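Local atomic coordinates of TRAP dicarboxylate transporter-DctP subunit (Desulfovibrio desulfuricans subsp. desulfuricans, PDB entry 4NHB), a protein that binds sn-glycerol 3-phosphate in the periplasm, probably to deliver it to a TRAP-type membrane transporter. Residues A[41-44]-A[45-49]; A[178-181]-A[182-186]; A[218-221]-A[222-225]. One frame throughout, in Å; residues are numbered along the deposited sequence.

Contact 1. Residues A[41-44]-A[45-49]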
ATOM      1  N   GLU A  41      -1.778   5.370  11.159  1.00 11.01           N
ATOM      2  CA  GLU A  41      -2.046   4.458  10.039  1.00 12.81           C
ATOM      3  C   GLU A  41      -0.758   3.658   9.812  1.00 16.83           C
ATOM      4  O   GLU A  41       0.345   4.179  10.017  1.00 15.07           O
ATOM      5  CB  GLU A  41      -2.467   5.270   8.812  1.00 10.78           C
ATOM      6  CG  GLU A  41      -3.325   4.528   7.767  1.00 12.17           C
ATOM      7  CD  GLU A  41      -2.502   3.925   6.637  1.00 11.66           C
ATOM      8  OE1 GLU A  41      -3.088   3.525   5.595  1.00  7.08           O
ATOM      9  OE2 GLU A  41      -1.275   3.768   6.823  1.00  8.98           O
ATOM     10  N   PRO A  42      -0.881   2.373   9.419  1.00 16.85           N
ATOM     11  CA  PRO A  42       0.339   1.552   9.396  1.00 12.09           C
ATOM     12  C   PRO A  42       1.520   2.101   8.617  1.00 11.19           C
ATOM     13  O   PRO A  42       2.621   1.903   9.128  1.00 16.43           O
ATOM     14  CB  PRO A  42      -0.123   0.209   8.834  1.00 15.95           C
ATOM     15  CG  PRO A  42      -1.620   0.144   9.194  1.00 18.87           C
ATOM     16  CD  PRO A  42      -2.106   1.590   9.171  1.00 17.94           C
ATOM     17  N   GLU A  43       1.332   2.795   7.486  1.00 10.21           N
ATOM     18  CA  GLU A  43       2.469   3.362   6.747  1.00 10.84           C
ATOM     19  C   GLU A  43       3.253   4.322   7.647  1.00 14.97           C
ATOM     20  O   GLU A  43       4.480   4.200   7.831  1.00 11.48           O
ATOM     21  CB  GLU A  43       2.001   4.053   5.475  1.00 15.62           C
ATOM     22  CG  GLU A  43       3.156   4.540   4.603  1.00 12.70           C
ATOM     23  CD  GLU A  43       2.712   5.458   3.487  1.00 17.67           C
ATOM     24  OE1 GLU A  43       2.567   6.698   3.677  1.00 14.07           O
ATOM     25  OE2 GLU A  43       2.590   4.950   2.378  1.00 17.71           O
ATOM     26  N   THR A  44       2.522   5.222   8.275  1.00 12.50           N
ATOM     27  CA  THR A  44       3.101   6.259   9.093  1.00 10.17           C
ATOM     28  C   THR A  44       3.768   5.722  10.359  1.00 10.64           C
ATOM     29  O   THR A  44       4.839   6.180  10.733  1.00  9.11           O
ATOM     30  CB  THR A  44       2.031   7.255   9.461  1.00 14.44           C
ATOM     31  OG1 THR A  44       1.383   7.685   8.258  1.00 11.61           O
ATOM     32  CG2 THR A  44       2.633   8.449  10.162  1.00 15.92           C
ATOM     33  N   ILE A  45       3.097   4.798  11.038  1.00 13.47           N
ATOM     34  CA  ILE A  45       3.695   4.083  12.164  1.00 16.93           C
ATOM     35  C   ILE A  45       5.034   3.448  11.737  1.00 13.23           C
ATOM     36  O   ILE A  45       6.042   3.555  12.427  1.00 21.49           O
ATOM     37  CB  ILE A  45       2.756   2.974  12.647  1.00 23.91           C
ATOM     38  CG1 ILE A  45       1.435   3.575  13.147  1.00 23.78           C
ATOM     39  CG2 ILE A  45       3.450   2.150  13.736  1.00 24.25           C
ATOM     40  CD1 ILE A  45       0.319   2.542  13.331  1.00 15.56           C
ATOM     41  N   GLY A  46       5.018   2.803  10.576  1.00 12.54           N
ATOM     42  CA  GLY A  46       6.200   2.230   9.971  1.00 16.58           C
ATOM     43  C   GLY A  46       7.346   3.206   9.816  1.00 11.81           C
ATOM     44  O   GLY A  46       8.481   2.890  10.160  1.00 11.60           O
ATOM     45  N   MET A  47       7.044   4.382   9.288  1.00  6.27           N
ATOM     46  CA  MET A  47       8.020   5.437   9.053  1.00  9.51           C
ATOM     47  C   MET A  47       8.698   5.874  10.327  1.00 10.23           C
ATOM     48  O   MET A  47       9.937   6.001  10.388  1.00 16.46           O
ATOM     49  CB  MET A  47       7.284   6.635   8.431  1.00 13.05           C
ATOM     50  CG  MET A  47       6.781   6.314   7.015  1.00 17.48           C
ATOM     51  SD  MET A  47       5.536   7.481   6.407  1.00 16.58           S
ATOM     52  CE  MET A  47       6.674   8.755   5.976  1.00 10.86           C
ATOM     53  N   HIS A  48       7.900   6.109  11.349  1.00  7.49           N
ATOM     54  CA  HIS A  48       8.451   6.539  12.624  1.00 18.79           C
ATOM     55  C   HIS A  48       9.321   5.438  13.235  1.00 17.31           C
ATOM     56  O   HIS A  48      10.400   5.715  13.781  1.00 17.77           O
ATOM     57  CB  HIS A  48       7.339   6.918  13.603  1.00 18.21           C
ATOM     58  CG  HIS A  48       6.633   8.202  13.272  1.00 18.00           C
ATOM     59  ND1 HIS A  48       7.263   9.430  13.288  1.00 17.72           N
ATOM     60  CD2 HIS A  48       5.350   8.442  12.908  1.00 14.43           C
ATOM     61  CE1 HIS A  48       6.394  10.369  12.953  1.00 22.80           C
ATOM     62  NE2 HIS A  48       5.228   9.792  12.712  1.00 20.39           N
ATOM     63  N   LEU A  49       8.857   4.192  13.150  1.00 15.31           N
ATOM     64  CA  LEU A  49       9.594   3.091  13.761  1.00 16.04           C
ATOM     65  C   LEU A  49      10.926   2.981  13.044  1.00 19.99           C
ATOM     66  O   LEU A  49      11.953   2.821  13.697  1.00 15.93           O
ATOM     67  CB  LEU A  49       8.848   1.737  13.718  1.00 10.14           C
ATOM     68  CG  LEU A  49       7.591   1.493  14.549  1.00 16.70           C
ATOM     69  CD1 LEU A  49       6.880   0.208  14.091  1.00 11.29           C
ATOM     70  CD2 LEU A  49       7.947   1.415  16.024  1.00 22.02           C
TER
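Four backbone bonds tie residues 41-44 to 45-49 and start helix 42-57. Ile-45 N reaches Glu-41 O at 3.0 Å in a nearly straight bond, Gly-46 N donates to Pro-42 O, Met-47 N to Glu-43 O, and His-48 N to Thr-44 O. Glu-41 also caps the helix with its carboxylate: it sits at the N-cap, and its OE2 accepts from Glu-43 N at 2.9 Å, so the first turn is held by both the carbonyl and the side chain of one residue.

Side-chain packing follows the same i to i+4 spacing. The Met-47 chain runs back along the Glu-43 carbonyl, with CG 3.2 Å from Glu-43 O and a bend about the CG-SD bond (chi3 79°) that turns the CE methyl aside; SD lies 4.1 Å from Glu-43 OE1, where the two chains meet at a slant. Thr-44 and His-48 lie side by side and point the same way, Thr-44 CG2 resting 3.9 Å from His-48 CD2. Ile-45 turns CG1 back over Glu-41 O, at 3.4 Å.

The polar ends are engaged further out. Glu-43 places OE2 on His-238 ND1 and OE1 on Met-36 N, which joins the helix start to two residues of the ligand pocket; Thr-44 OG1 bonds to Pro-38 O, and His-48 NE2 to Glu-39. The arrangement is a side-chain-capped helix N-terminus in the beta-alpha-beta unit of strand 30-34, helix 42-57 and strand 63-67, beside the glycerol-phosphate site of a periplasmic binding protein fold.

Contact 2. Residues A[178-181]-A[182-186]; sequences YTNF and AKECG
A Schellman motif closes helix 176-184, and the contact between 178-181 and 182-186 is the last turns of that helix running into it. Gly-186 leaves helical geometry with positive phi (73°), a conformation that suits glycine, and its N bonds back to Lys-183 O at 2.7 Å. Before it, Ala-182 N donates to Tyr-178 O and Glu-184 N to Asn-180 O in regular helical bonds, whereas Cys-185 N to Phe-181 O is weak, the angle at hydrogen having fallen to 131°; as the last turn tightens, this amide is shared with Ala-182 O, 3.0 Å from Cys-185 N.

The main side-chain meeting is a sulfur-aromatic contact. Cys-185 SG lies over one face of the Phe-181 ring, 3.8 Å from its centroid and displaced toward the rim, so that CZ is the nearest ring atom at 3.5 Å. Phe-181 CG stands anti to the backbone N (chi1 177°), which holds the ring out from the helix flank, and Cys-185, one turn on, leans its SG back over that face. His-233 meets the same ring with its plane nearly parallel, and Leu-302 and Ala-305 of helix 296-308 touch Cys-185.

On the polar flank a water links the two segments by donating to Asn-180 OD1 at 3.0 Å and to Glu-184 OE2 at 3.1 Å. The other carboxylate oxygen of Glu-184, OE1, forms a salt bridge with Arg-308, so both oxygens are engaged. At the opposite end of the segment pair, Tyr-178 OH hydrogen-bonds OE1 of Glu-107, a residue of the ligand pocket. The glycine-ended Schellman motif finishes the helix of the beta-alpha-beta unit of strand 169-172, helix 176-184 and strand 188-191.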
ATOM      1  N   TYR A 178      -5.795  -0.457 -10.328  1.00 16.04           N
ATOM      2  CA  TYR A 178      -7.099  -0.157  -9.692  1.00  9.36           C
ATOM      3  C   TYR A 178      -8.245   0.284 -10.668  1.00  7.32           C
ATOM      4  O   TYR A 178      -9.390  -0.112 -10.514  1.00 11.87           O
ATOM      5  CB  TYR A 178      -6.910   0.935  -8.623  1.00 10.76           C
ATOM      6  CG  TYR A 178      -6.243   0.403  -7.359  1.00  6.91           C
ATOM      7  CD1 TYR A 178      -6.982  -0.215  -6.393  1.00  9.84           C
ATOM      8  CD2 TYR A 178      -4.868   0.484  -7.180  1.00  7.34           C
ATOM      9  CE1 TYR A 178      -6.375  -0.704  -5.225  1.00 12.00           C
ATOM     10  CE2 TYR A 178      -4.259  -0.035  -6.033  1.00  8.82           C
ATOM     11  CZ  TYR A 178      -5.034  -0.601  -5.064  1.00  9.46           C
ATOM     12  OH  TYR A 178      -4.465  -1.130  -3.930  1.00 12.94           O
ATOM     13  N   THR A 179      -7.917   1.125 -11.634  1.00 11.56           N
ATOM     14  CA  THR A 179      -8.906   1.570 -12.619  1.00 15.07           C
ATOM     15  C   THR A 179      -9.293   0.371 -13.483  1.00 14.63           C
ATOM     16  O   THR A 179     -10.465   0.176 -13.791  1.00 16.90           O
ATOM     17  CB  THR A 179      -8.375   2.735 -13.489  1.00 16.53           C
ATOM     18  OG1 THR A 179      -7.150   2.354 -14.120  1.00 18.40           O
ATOM     19  CG2 THR A 179      -8.130   4.010 -12.631  1.00 20.09           C
ATOM     20  N   ASN A 180      -8.314  -0.460 -13.824  1.00 22.42           N
ATOM     21  CA  ASN A 180      -8.610  -1.688 -14.566  1.00 21.46           C
ATOM     22  C   ASN A 180      -9.489  -2.649 -13.771  1.00 23.19           C
ATOM     23  O   ASN A 180     -10.445  -3.229 -14.268  1.00 18.99           O
ATOM     24  CB  ASN A 180      -7.328  -2.404 -14.958  1.00 13.40           C
ATOM     25  CG  ASN A 180      -7.614  -3.579 -15.859  1.00 30.59           C
ATOM     26  OD1 ASN A 180      -8.118  -3.403 -16.970  1.00 27.60           O
ATOM     27  ND2 ASN A 180      -7.375  -4.779 -15.363  1.00 15.83           N
ATOM     28  N   PHE A 181      -9.162  -2.822 -12.504  1.00 16.43           N
ATOM     29  CA  PHE A 181      -9.895  -3.736 -11.718  1.00 14.11           C
ATOM     30  C   PHE A 181     -11.342  -3.250 -11.519  1.00 22.85           C
ATOM     31  O   PHE A 181     -12.289  -4.050 -11.531  1.00 18.81           O
ATOM     32  CB  PHE A 181      -9.175  -3.958 -10.384  1.00 17.45           C
ATOM     33  CG  PHE A 181      -9.905  -4.847  -9.472  1.00 19.08           C
ATOM     34  CD1 PHE A 181      -9.984  -6.193  -9.725  1.00 20.53           C
ATOM     35  CD2 PHE A 181     -10.573  -4.336  -8.373  1.00 18.47           C
ATOM     36  CE1 PHE A 181     -10.695  -7.016  -8.890  1.00 24.04           C
ATOM     37  CE2 PHE A 181     -11.259  -5.168  -7.536  1.00 21.10           C
ATOM     38  CZ  PHE A 181     -11.329  -6.498  -7.792  1.00 20.77           C
ATOM     39  N   ALA A 182     -11.521  -1.944 -11.331  1.00 14.64           N
ATOM     40  CA  ALA A 182     -12.864  -1.404 -11.153  1.00 15.87           C
ATOM     41  C   ALA A 182     -13.722  -1.735 -12.365  1.00 18.09           C
ATOM     42  O   ALA A 182     -14.865  -2.170 -12.251  1.00 22.67           O
ATOM     43  CB  ALA A 182     -12.804   0.100 -10.931  1.00 16.52           C
ATOM     44  N   LYS A 183     -13.156  -1.565 -13.538  1.00 15.16           N
ATOM     45  CA  LYS A 183     -13.874  -1.912 -14.762  1.00 29.39           C
ATOM     46  C   LYS A 183     -14.355  -3.347 -14.721  1.00 28.31           C
ATOM     47  O   LYS A 183     -15.557  -3.613 -14.897  1.00 27.92           O
ATOM     48  CB  LYS A 183     -12.985  -1.714 -15.978  1.00 26.23           C
ATOM     49  CG  LYS A 183     -12.211  -0.424 -15.906  1.00 34.65           C
ATOM     50  CD  LYS A 183     -12.194   0.334 -17.186  1.00 27.38           C
ATOM     51  CE  LYS A 183     -11.142   1.387 -17.132  1.00 29.95           C
ATOM     52  NZ  LYS A 183     -10.881   2.036 -18.451  1.00 31.69           N
ATOM     53  N   GLU A 184     -13.430  -4.268 -14.451  1.00 19.56           N
ATOM     54  CA  GLU A 184     -13.758  -5.681 -14.505  1.00 22.80           C
ATOM     55  C   GLU A 184     -14.875  -5.968 -13.513  1.00 26.53           C
ATOM     56  O   GLU A 184     -15.592  -6.952 -13.656  1.00 31.55           O
ATOM     57  CB  GLU A 184     -12.540  -6.547 -14.174  1.00 24.65           C
ATOM     58  CG  GLU A 184     -11.461  -6.591 -15.231  1.00 20.74           C
ATOM     59  CD  GLU A 184     -11.913  -7.266 -16.511  1.00 23.40           C
ATOM     60  OE1 GLU A 184     -13.062  -7.785 -16.544  1.00 22.63           O
ATOM     61  OE2 GLU A 184     -11.138  -7.236 -17.478  1.00 17.52           O
ATOM     62  N   CYS A 185     -15.027  -5.118 -12.502  1.00 19.89           N
ATOM     63  CA  CYS A 185     -16.039  -5.331 -11.467  1.00 24.67           C
ATOM     64  C   CYS A 185     -17.399  -4.706 -11.856  1.00 27.36           C
ATOM     65  O   CYS A 185     -18.405  -4.804 -11.119  1.00 23.94           O
ATOM     66  CB  CYS A 185     -15.578  -4.720 -10.151  1.00 20.78           C
ATOM     67  SG  CYS A 185     -14.360  -5.676  -9.290  1.00 18.68           S
ATOM     68  N   GLY A 186     -17.406  -4.050 -13.000  1.00 14.60           N
ATOM     69  CA  GLY A 186     -18.570  -3.287 -13.435  1.00 25.21           C
ATOM     70  C   GLY A 186     -18.744  -2.000 -12.641  1.00 30.87           C
ATOM     71  O   GLY A 186     -19.840  -1.457 -12.584  1.00 22.57           O
TER
HETATM   72  O   HOH W   1     -10.824  -4.191 -17.946  1.00 25.27           O

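Contact 3. Residues A[218-221]-A[222-225]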
ATOM      1  N   SER A 218      -9.475   5.521  10.110  1.00 14.38           N
ATOM      2  CA  SER A 218      -8.688   6.719  10.250  1.00 16.36           C
ATOM      3  C   SER A 218      -9.397   7.941   9.702  1.00 16.96           C
ATOM      4  O   SER A 218      -9.364   9.001  10.344  1.00 10.13           O
ATOM      5  CB  SER A 218      -7.318   6.557   9.592  1.00 17.64           C
ATOM      6  OG  SER A 218      -6.638   7.768   9.699  1.00 19.98           O
ATOM      7  N   LEU A 219     -10.041   7.813   8.542  1.00 11.01           N
ATOM      8  CA  LEU A 219     -10.756   8.950   7.964  1.00 11.71           C
ATOM      9  C   LEU A 219     -12.212   9.029   8.410  1.00 15.08           C
ATOM     10  O   LEU A 219     -12.972   9.894   7.962  1.00 13.86           O
ATOM     11  CB  LEU A 219     -10.672   8.913   6.435  1.00  9.64           C
ATOM     12  CG  LEU A 219      -9.398   9.502   5.781  1.00 12.93           C
ATOM     13  CD1 LEU A 219      -8.111   8.794   6.266  1.00 12.33           C
ATOM     14  CD2 LEU A 219      -9.525   9.403   4.266  1.00 22.33           C
ATOM     15  N   LYS A 220     -12.580   8.129   9.309  1.00 15.89           N
ATOM     16  CA  LYS A 220     -13.939   8.029   9.820  1.00 19.77           C
ATOM     17  C   LYS A 220     -14.953   7.996   8.673  1.00 28.44           C
ATOM     18  O   LYS A 220     -15.971   8.685   8.687  1.00 25.99           O
ATOM     19  CB  LYS A 220     -14.228   9.169  10.797  1.00 22.72           C
ATOM     20  CG  LYS A 220     -13.297   9.165  12.019  1.00 27.59           C
ATOM     21  CD  LYS A 220     -13.665  10.247  13.020  1.00 33.58           C
ATOM     22  CE  LYS A 220     -12.646  10.328  14.149  1.00 44.87           C
ATOM     23  NZ  LYS A 220     -11.273  10.685  13.672  1.00 51.36           N
ATOM     24  N   MET A 221     -14.664   7.161   7.692  1.00 21.32           N
ATOM     25  CA  MET A 221     -15.484   7.054   6.493  1.00 21.28           C
ATOM     26  C   MET A 221     -16.893   6.563   6.824  1.00 24.59           C
ATOM     27  O   MET A 221     -17.865   6.929   6.143  1.00 22.25           O
ATOM     28  CB  MET A 221     -14.828   6.109   5.504  1.00 18.20           C
ATOM     29  CG  MET A 221     -13.422   6.570   4.973  1.00 20.34           C
ATOM     30  SD  MET A 221     -13.002   5.565   3.523  1.00 14.57           S
ATOM     31  CE  MET A 221     -11.253   5.954   3.179  1.00 13.97           C
ATOM     32  N   TYR A 222     -16.992   5.757   7.879  1.00 21.99           N
ATOM     33  CA  TYR A 222     -18.256   5.085   8.248  1.00 27.20           C
ATOM     34  C   TYR A 222     -19.319   6.070   8.739  1.00 24.60           C
ATOM     35  O   TYR A 222     -20.490   5.742   8.739  1.00 22.47           O
ATOM     36  CB  TYR A 222     -18.012   3.985   9.294  1.00 22.86           C
ATOM     37  CG  TYR A 222     -17.250   4.461  10.500  1.00 27.25           C
ATOM     38  CD1 TYR A 222     -17.912   5.094  11.546  1.00 29.31           C
ATOM     39  CD2 TYR A 222     -15.871   4.283  10.602  1.00 21.57           C
ATOM     40  CE1 TYR A 222     -17.242   5.542  12.641  1.00 34.08           C
ATOM     41  CE2 TYR A 222     -15.189   4.730  11.703  1.00 22.42           C
ATOM     42  CZ  TYR A 222     -15.888   5.366  12.728  1.00 33.16           C
ATOM     43  OH  TYR A 222     -15.241   5.834  13.852  1.00 39.22           O
ATOM     44  N   GLU A 223     -18.904   7.286   9.086  1.00 23.95           N
ATOM     45  CA  GLU A 223     -19.818   8.381   9.408  1.00 26.58           C
ATOM     46  C   GLU A 223     -20.608   8.903   8.199  1.00 31.46           C
ATOM     47  O   GLU A 223     -21.627   9.565   8.360  1.00 29.53           O
ATOM     48  CB  GLU A 223     -19.037   9.557  10.009  1.00 26.20           C
ATOM     49  CG  GLU A 223     -18.652   9.354  11.475  1.00 31.40           C
ATOM     50  CD  GLU A 223     -17.833  10.494  12.042  1.00 36.43           C
ATOM     51  OE1 GLU A 223     -17.470  11.435  11.295  1.00 35.79           O
ATOM     52  OE2 GLU A 223     -17.535  10.435  13.254  1.00 37.57           O
ATOM     53  N   ILE A 224     -20.099   8.648   7.000  1.00 26.91           N
ATOM     54  CA  ILE A 224     -20.703   9.141   5.761  1.00 26.95           C
ATOM     55  C   ILE A 224     -21.154   7.969   4.892  1.00 23.41           C
ATOM     56  O   ILE A 224     -22.219   7.997   4.283  1.00 19.88           O
ATOM     57  CB  ILE A 224     -19.691  10.055   5.004  1.00 18.27           C
ATOM     58  CG1 ILE A 224     -19.444  11.313   5.827  1.00 29.54           C
ATOM     59  CG2 ILE A 224     -20.192  10.434   3.638  1.00 13.76           C
ATOM     60  CD1 ILE A 224     -18.244  12.107   5.389  1.00 26.99           C
ATOM     61  N   THR A 225     -20.326   6.932   4.843  1.00 18.66           N
ATOM     62  CA  THR A 225     -20.601   5.722   4.082  1.00 14.46           C
ATOM     63  C   THR A 225     -20.581   4.562   5.060  1.00 22.20           C
ATOM     64  O   THR A 225     -19.555   3.920   5.249  1.00 26.96           O
ATOM     65  CB  THR A 225     -19.514   5.474   3.027  1.00 11.58           C
ATOM     66  OG1 THR A 225     -18.203   5.541   3.639  1.00 14.00           O
ATOM     67  CG2 THR A 225     -19.593   6.522   1.942  1.00 16.49           C
TER
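Met-221 O gathers three donors from the residues that follow it: Thr-225 N at 2.8 Å, Thr-225 OG1 at 2.9 Å and Ile-224 N at 2.9 Å. The Thr-225 amide comes almost head-on to the carbonyl in a nearly straight bond, while Ile-224 N and Thr-225 OG1 come in from opposite faces of the carbonyl plane, well out of it, with the amide between them. Thr-225 OG1 can reach because chi1 (51°) turns it back toward the carbonyl. One carbonyl thus fixes both the backbone and the side chain of the residue that ends the turn. The Met-221 side chain itself is extended and runs away from the turn.

Lys-220 is the first residue past helix 213-218 to leave helical angles, with positive phi (50°), in a Schellman motif. Its O accepts from Glu-223 N at 3.3 Å, the donor standing well out of the carbonyl plane. The aliphatic part of its side chain runs beside Glu-223, the two pointing the same way, with Lys-220 CD 3.9 Å from Glu-223 OE2; the charged ends, NZ and OE2, remain 6.3 Å apart, so their attraction is probably modest.

Tyr-222 has CG between its backbone N and carbonyl carbon (chi1 53°), which folds the ring back until Lys-220 C lies over one face, 4.3 Å above the plane and offset toward the rim; CE2 is 4.0 Å from Lys-220 CA.

This 3-10 turn carries the chain from helix 213-218 into strand 227-229. Met-221 packs on Leu-201 of helix 197-203 and, with Thr-225, on Tyr-154 of strand 146-155.

In the fold
The three contacts follow one another along the chain without touching. Contacts 1 and 2 lie on opposite sides of the chain's centre, their centres about 29 Å apart, yet each sends a side chain toward the bound sn-glycerol 3-phosphate: measured between nearest side-chain and ligand atoms, Glu-43 of contact 1 comes to about 6 Å and Tyr-178 of contact 2 to about 4 Å. On the same measure the side chain of Met-221 of contact 3 is about 7 Å from the bound sn-glycerol 3-phosphate, and about 6 Å from that of Arg-171, a ligand-binding residue. Contacts 1 and 3 come closest, with nearest atoms about 5 Å apart. One contact starts a helix, whereas the other two include helix ends.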